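Local coordinates for RNA-binding protein Smaug (Drosophila melanogaster, PDB 1OXJ) that binds RNA through its SAM domain, which is joined here to a helical PHAT domain in a single RNA-binding fragment, at residues M29-M34 with P97-E102; N92-P97 with D147-N152. All coordinates share one frame; numbering follows the deposited sequence.

Contact 1. Residues M29-M34 with P97-E102; sequences MTYEEM and PMKPLE
Lys-99 lays its aliphatic chain over one face of the Tyr-31 ring. Its CG sits 3.5 Å from the centroid of the Tyr-31 ring, almost on the ring normal, a CH-pi contact centred on the face. CD follows toward one side of the ring, 3.5 Å from Tyr-31 CD2. The Lys-99 chain then bends at chi3 (75°), and the ammonium group turns away from the ring to Glu-32. There NZ of Lys-99 donates to OE2 of Glu-32 over 2.8 Å in a salt bridge. It comes from the syn side, 19° out of the carboxylate plane. Glu-32 leaves its helix neither toward nor away from the loop, and its fold at chi2 (66°) helps bring the carboxylate over. A water accepts from Lys-99 NZ and donates to Glu-32 OE1, so both carboxylate oxygens are tied to the same ammonium group. The contact joins the SAM domain, at the start of its short helix 31-34, to the loop that follows helix 83-91 in the PHAT region. Thr-30 and Glu-33 form a capping box at the N-terminus of that helix. The Tyr-31 ring also has Pro-97 O at its edge, in plane, 3.5 Å from CE1 of Tyr-31. Its hydroxyl shares a second water with the backbone N of Lys-99, and Arg-65 gives it a weak hydrogen bond besides. A leucine at Tyr-31 would probably leave the lysine chain without a flat surface to lie on and the bridging water without its hydroxyl partner. Deeper in, Met-34 CE touches CB of Pro-97 at 3.6 Å, while SD lies 3.9 Å from CG of Pro-97. Ile-10 of helix 10-16 touches both of these side chains.

Contact 2. Residues N92-P97 with D147-N152; sequences NIVLTP and DRSIHN
Val-94 turns one methyl, CG2, against Arg-148 and Ser-149 in the last turn of helix 136-150. CG2 of Val-94 lies 3.7 Å from CB of Arg-148 and 3.5 Å from OG of Ser-149. The first torsion of Val-94 sets CG2 opposite the backbone N, and of its two methyls CG2 is the one that meets the helix segment. The serine hydroxyl meets the methyl by packing, since its hydrogen bond goes back along the helix to Ile-145 O. Leu-95 starts out away from the helix, yet its CD2 branch reaches back to the arginine chain. CD2 of Leu-95 stands 3.7 Å from CD of Arg-148 and 3.9 Å from CG of the same residue. The two side chains lie at a slant to each other. Arg-148 bends at chi2 (-75°) and again at chi3 (69°), which presents its methylenes to the two apolar residues while the guanidinium leads off. NH1 of Arg-148 forms a salt bridge with OD2 of Asp-147 at 3.3 Å, and the hydrogen bond within it is weak. Asn-152 starts out toward the turn, but its ND2 comes no nearer than 3.9 Å to the carbonyl O of Val-94. Its OD1 is bonded to Ala-154 N. Val-94 and Leu-95 are the two central residues of a type I beta turn from Ile-93 to Thr-96. Ile-93 O accepts from both N and OG1 of Thr-96, which braces the turn. The turn thus packs on the last turn of helix 136-150, with Phe-115 of helix 111-127 touching Val-94 and Ser-149, Leu-162 of helix 159-170 against Ser-149, and helix 10-16 against Leu-95.

Both contacts use the one loop between helices 83-91 and 111-127; Pro-97 lies in both segments but touches the partner only in contact 1. Contact 1 turns the loop outward to the SAM domain; contact 2 holds its earlier part to helix 136-150 within the PHAT region. The centre of contact 2 lies about 5 Å from the chain centre, that of contact 1 about 13 Å. Contact 1 is nevertheless mostly buried and mixes apolar packing with a water-bridged salt bridge at its exposed rim and a second water at the tyrosine hydroxyl. Contact 2 is only partly buried, and its segments meet chiefly through aliphatic packing. The sites touch at Met-98 CE, 3.3 Å from Ile-93 O and 3.7 Å from Asn-152 ND2.

Contact 1. Residues M29-M34 with P97-E102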
# COMPACT_ATOMS: atom_id res chain seq x y z
N MET A 29 -17.16 -7.46 -7.61
CA MET A 29 -16.86 -6.05 -7.82
C MET A 29 -15.51 -5.88 -8.50
O MET A 29 -14.55 -6.57 -8.16
CB MET A 29 -16.85 -5.31 -6.48
CG MET A 29 -16.89 -3.79 -6.60
SD MET A 29 -17.13 -2.98 -5.00
CE MET A 29 -18.62 -3.52 -4.59
N THR A 30 -15.45 -4.97 -9.46
CA THR A 30 -14.19 -4.70 -10.14
C THR A 30 -13.48 -3.61 -9.36
O THR A 30 -14.08 -2.90 -8.54
CB THR A 30 -14.40 -4.18 -11.56
OG1 THR A 30 -14.99 -2.87 -11.50
CG2 THR A 30 -15.31 -5.11 -12.33
N TYR A 31 -12.19 -3.46 -9.64
CA TYR A 31 -11.38 -2.46 -8.98
C TYR A 31 -11.98 -1.06 -9.19
O TYR A 31 -12.14 -0.30 -8.23
CB TYR A 31 -9.97 -2.54 -9.55
CG TYR A 31 -9.03 -1.52 -8.99
CD1 TYR A 31 -8.26 -1.80 -7.86
CD2 TYR A 31 -8.88 -0.29 -9.61
CE1 TYR A 31 -7.36 -0.86 -7.37
CE2 TYR A 31 -7.99 0.65 -9.12
CZ TYR A 31 -7.23 0.36 -8.01
OH TYR A 31 -6.32 1.29 -7.56
N GLU A 32 -12.36 -0.73 -10.42
CA GLU A 32 -12.92 0.59 -10.67
C GLU A 32 -14.22 0.83 -9.90
O GLU A 32 -14.48 1.93 -9.44
CB GLU A 32 -13.16 0.80 -12.17
CG GLU A 32 -11.89 0.89 -13.03
CD GLU A 32 -11.08 -0.41 -13.07
OE1 GLU A 32 -11.68 -1.51 -13.13
OE2 GLU A 32 -9.83 -0.33 -13.07
N GLU A 33 -15.04 -0.20 -9.77
CA GLU A 33 -16.30 -0.06 -9.04
C GLU A 33 -16.04 0.21 -7.57
O GLU A 33 -16.74 1.02 -6.95
CB GLU A 33 -17.15 -1.33 -9.19
CG GLU A 33 -17.72 -1.51 -10.61
CD GLU A 33 -18.59 -2.74 -10.72
OE1 GLU A 33 -18.10 -3.86 -10.46
OE2 GLU A 33 -19.78 -2.58 -11.08
N MET A 34 -15.03 -0.46 -7.01
CA MET A 34 -14.67 -0.26 -5.60
C MET A 34 -14.39 1.22 -5.36
O MET A 34 -14.82 1.77 -4.34
CB MET A 34 -13.41 -1.08 -5.23
CG MET A 34 -12.69 -0.65 -3.90
SD MET A 34 -11.24 -1.64 -3.44
CE MET A 34 -10.04 -1.01 -4.60
N PRO A 97 -5.71 -2.75 -2.07
CA PRO A 97 -5.89 -3.36 -3.39
C PRO A 97 -5.13 -2.57 -4.44
O PRO A 97 -5.34 -1.36 -4.60
CB PRO A 97 -7.40 -3.29 -3.61
CG PRO A 97 -7.96 -3.30 -2.22
CD PRO A 97 -7.01 -2.40 -1.47
N MET A 98 -4.23 -3.24 -5.15
CA MET A 98 -3.43 -2.61 -6.19
C MET A 98 -3.50 -3.42 -7.47
O MET A 98 -3.37 -4.64 -7.46
CB MET A 98 -1.96 -2.50 -5.76
CG MET A 98 -1.69 -1.55 -4.59
SD MET A 98 0.12 -1.35 -4.28
CE MET A 98 0.23 -1.77 -2.54
N LYS A 99 -3.69 -2.72 -8.58
CA LYS A 99 -3.74 -3.37 -9.88
C LYS A 99 -2.33 -3.76 -10.27
O LYS A 99 -1.36 -3.25 -9.72
CB LYS A 99 -4.31 -2.41 -10.92
CG LYS A 99 -5.72 -1.92 -10.63
CD LYS A 99 -6.28 -1.13 -11.80
CE LYS A 99 -6.68 -2.04 -12.95
NZ LYS A 99 -7.38 -1.28 -14.03
N PRO A 100 -2.20 -4.69 -11.23
CA PRO A 100 -0.87 -5.12 -11.69
C PRO A 100 -0.05 -3.93 -12.20
O PRO A 100 -0.61 -2.91 -12.63
CB PRO A 100 -1.20 -6.09 -12.81
CG PRO A 100 -2.49 -6.73 -12.33
CD PRO A 100 -3.26 -5.53 -11.81
N LEU A 101 1.27 -4.05 -12.15
CA LEU A 101 2.13 -2.98 -12.65
C LEU A 101 1.87 -2.79 -14.15
O LEU A 101 1.96 -1.68 -14.67
CB LEU A 101 3.61 -3.34 -12.44
CG LEU A 101 4.07 -3.52 -10.99
CD1 LEU A 101 5.48 -4.06 -10.99
CD2 LEU A 101 4.01 -2.20 -10.25
N GLU A 102 1.54 -3.89 -14.82
CA GLU A 102 1.26 -3.88 -16.26
C GLU A 102 -0.08 -3.27 -16.64
O GLU A 102 -0.65 -3.65 -17.67
CB GLU A 102 1.32 -5.30 -16.83
CG GLU A 102 2.68 -5.93 -16.82
CD GLU A 102 3.24 -6.04 -15.44
OE1 GLU A 102 2.48 -6.43 -14.52
OE2 GLU A 102 4.44 -5.75 -15.27
O HOH W 1 -3.94 0.10 -8.08
O HOH W 2 -9.62 -3.37 -13.63

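Contact 2. Residues N92-P97 with D147-N152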
# COMPACT_ATOMS: atom_id res chain seq x y z
N ASN A 92 0.31 1.86 5.68
CA ASN A 92 -1.11 2.01 5.41
C ASN A 92 -1.46 1.87 3.94
O ASN A 92 -2.60 2.09 3.54
CB ASN A 92 -1.59 3.37 5.93
CG ASN A 92 -1.40 3.51 7.42
OD1 ASN A 92 -1.80 2.63 8.19
ND2 ASN A 92 -0.78 4.61 7.84
N ILE A 93 -0.48 1.49 3.12
CA ILE A 93 -0.73 1.33 1.69
C ILE A 93 -0.41 -0.08 1.21
O ILE A 93 -1.06 -0.61 0.31
CB ILE A 93 0.12 2.35 0.89
CG1 ILE A 93 -0.35 3.77 1.19
CG2 ILE A 93 0.04 2.05 -0.61
CD1 ILE A 93 0.44 4.84 0.45
N VAL A 94 0.58 -0.70 1.84
CA VAL A 94 1.03 -2.03 1.43
C VAL A 94 -0.04 -3.12 1.32
O VAL A 94 0.06 -4.00 0.46
CB VAL A 94 2.17 -2.52 2.35
CG1 VAL A 94 1.63 -2.83 3.75
CG2 VAL A 94 2.86 -3.72 1.71
N LEU A 95 -1.08 -3.05 2.14
CA LEU A 95 -2.15 -4.05 2.10
C LEU A 95 -3.35 -3.66 1.25
O LEU A 95 -4.28 -4.45 1.09
CB LEU A 95 -2.64 -4.36 3.52
CG LEU A 95 -1.58 -4.84 4.51
CD1 LEU A 95 -2.25 -5.19 5.83
CD2 LEU A 95 -0.84 -6.04 3.95
N THR A 96 -3.34 -2.44 0.72
CA THR A 96 -4.47 -1.98 -0.10
C THR A 96 -4.51 -2.65 -1.48
O THR A 96 -3.48 -3.06 -2.01
CB THR A 96 -4.42 -0.45 -0.32
OG1 THR A 96 -3.26 -0.11 -1.10
CG2 THR A 96 -4.36 0.28 1.01
N PRO A 97 -5.71 -2.75 -2.07
CA PRO A 97 -5.89 -3.36 -3.39
C PRO A 97 -5.13 -2.57 -4.44
O PRO A 97 -5.34 -1.36 -4.60
CB PRO A 97 -7.40 -3.29 -3.61
CG PRO A 97 -7.96 -3.30 -2.22
CD PRO A 97 -7.01 -2.40 -1.47
N ASP A 147 8.02 -7.83 3.23
CA ASP A 147 7.41 -9.14 3.43
C ASP A 147 6.03 -9.21 2.77
O ASP A 147 5.75 -10.13 2.00
CB ASP A 147 7.31 -9.40 4.94
CG ASP A 147 7.31 -10.87 5.28
OD1 ASP A 147 8.05 -11.63 4.62
OD2 ASP A 147 6.58 -11.25 6.22
N ARG A 148 5.17 -8.24 3.06
CA ARG A 148 3.83 -8.21 2.49
C ARG A 148 3.87 -7.89 0.99
O ARG A 148 3.03 -8.35 0.23
CB ARG A 148 2.96 -7.16 3.19
CG ARG A 148 2.69 -7.43 4.67
CD ARG A 148 1.66 -8.54 4.86
NE ARG A 148 2.17 -9.86 4.47
CZ ARG A 148 3.04 -10.57 5.18
NH1 ARG A 148 3.52 -10.09 6.32
NH2 ARG A 148 3.44 -11.76 4.74
N SER A 149 4.86 -7.10 0.57
CA SER A 149 5.00 -6.74 -0.84
C SER A 149 5.41 -7.95 -1.69
O SER A 149 4.97 -8.10 -2.84
CB SER A 149 6.03 -5.61 -1.00
OG SER A 149 5.62 -4.43 -0.33
N ILE A 150 6.27 -8.80 -1.13
CA ILE A 150 6.74 -9.99 -1.84
C ILE A 150 5.55 -10.88 -2.19
O ILE A 150 5.57 -11.59 -3.20
CB ILE A 150 7.76 -10.77 -0.99
CG1 ILE A 150 9.07 -9.98 -0.90
CG2 ILE A 150 8.03 -12.14 -1.60
CD1 ILE A 150 10.07 -10.54 0.10
N HIS A 151 4.51 -10.82 -1.37
CA HIS A 151 3.33 -11.65 -1.58
C HIS A 151 2.13 -10.91 -2.19
O HIS A 151 1.01 -11.43 -2.19
CB HIS A 151 2.94 -12.32 -0.27
CG HIS A 151 4.01 -13.21 0.28
ND1 HIS A 151 4.39 -14.38 -0.35
CD2 HIS A 151 4.81 -13.09 1.36
CE1 HIS A 151 5.38 -14.94 0.32
NE2 HIS A 151 5.66 -14.18 1.37
N ASN A 152 2.37 -9.71 -2.70
CA ASN A 152 1.31 -8.94 -3.33
C ASN A 152 1.31 -9.37 -4.79
O ASN A 152 2.28 -9.14 -5.51
CB ASN A 152 1.60 -7.45 -3.23
CG ASN A 152 0.45 -6.60 -3.72
OD1 ASN A 152 -0.33 -7.02 -4.58
ND2 ASN A 152 0.33 -5.39 -3.18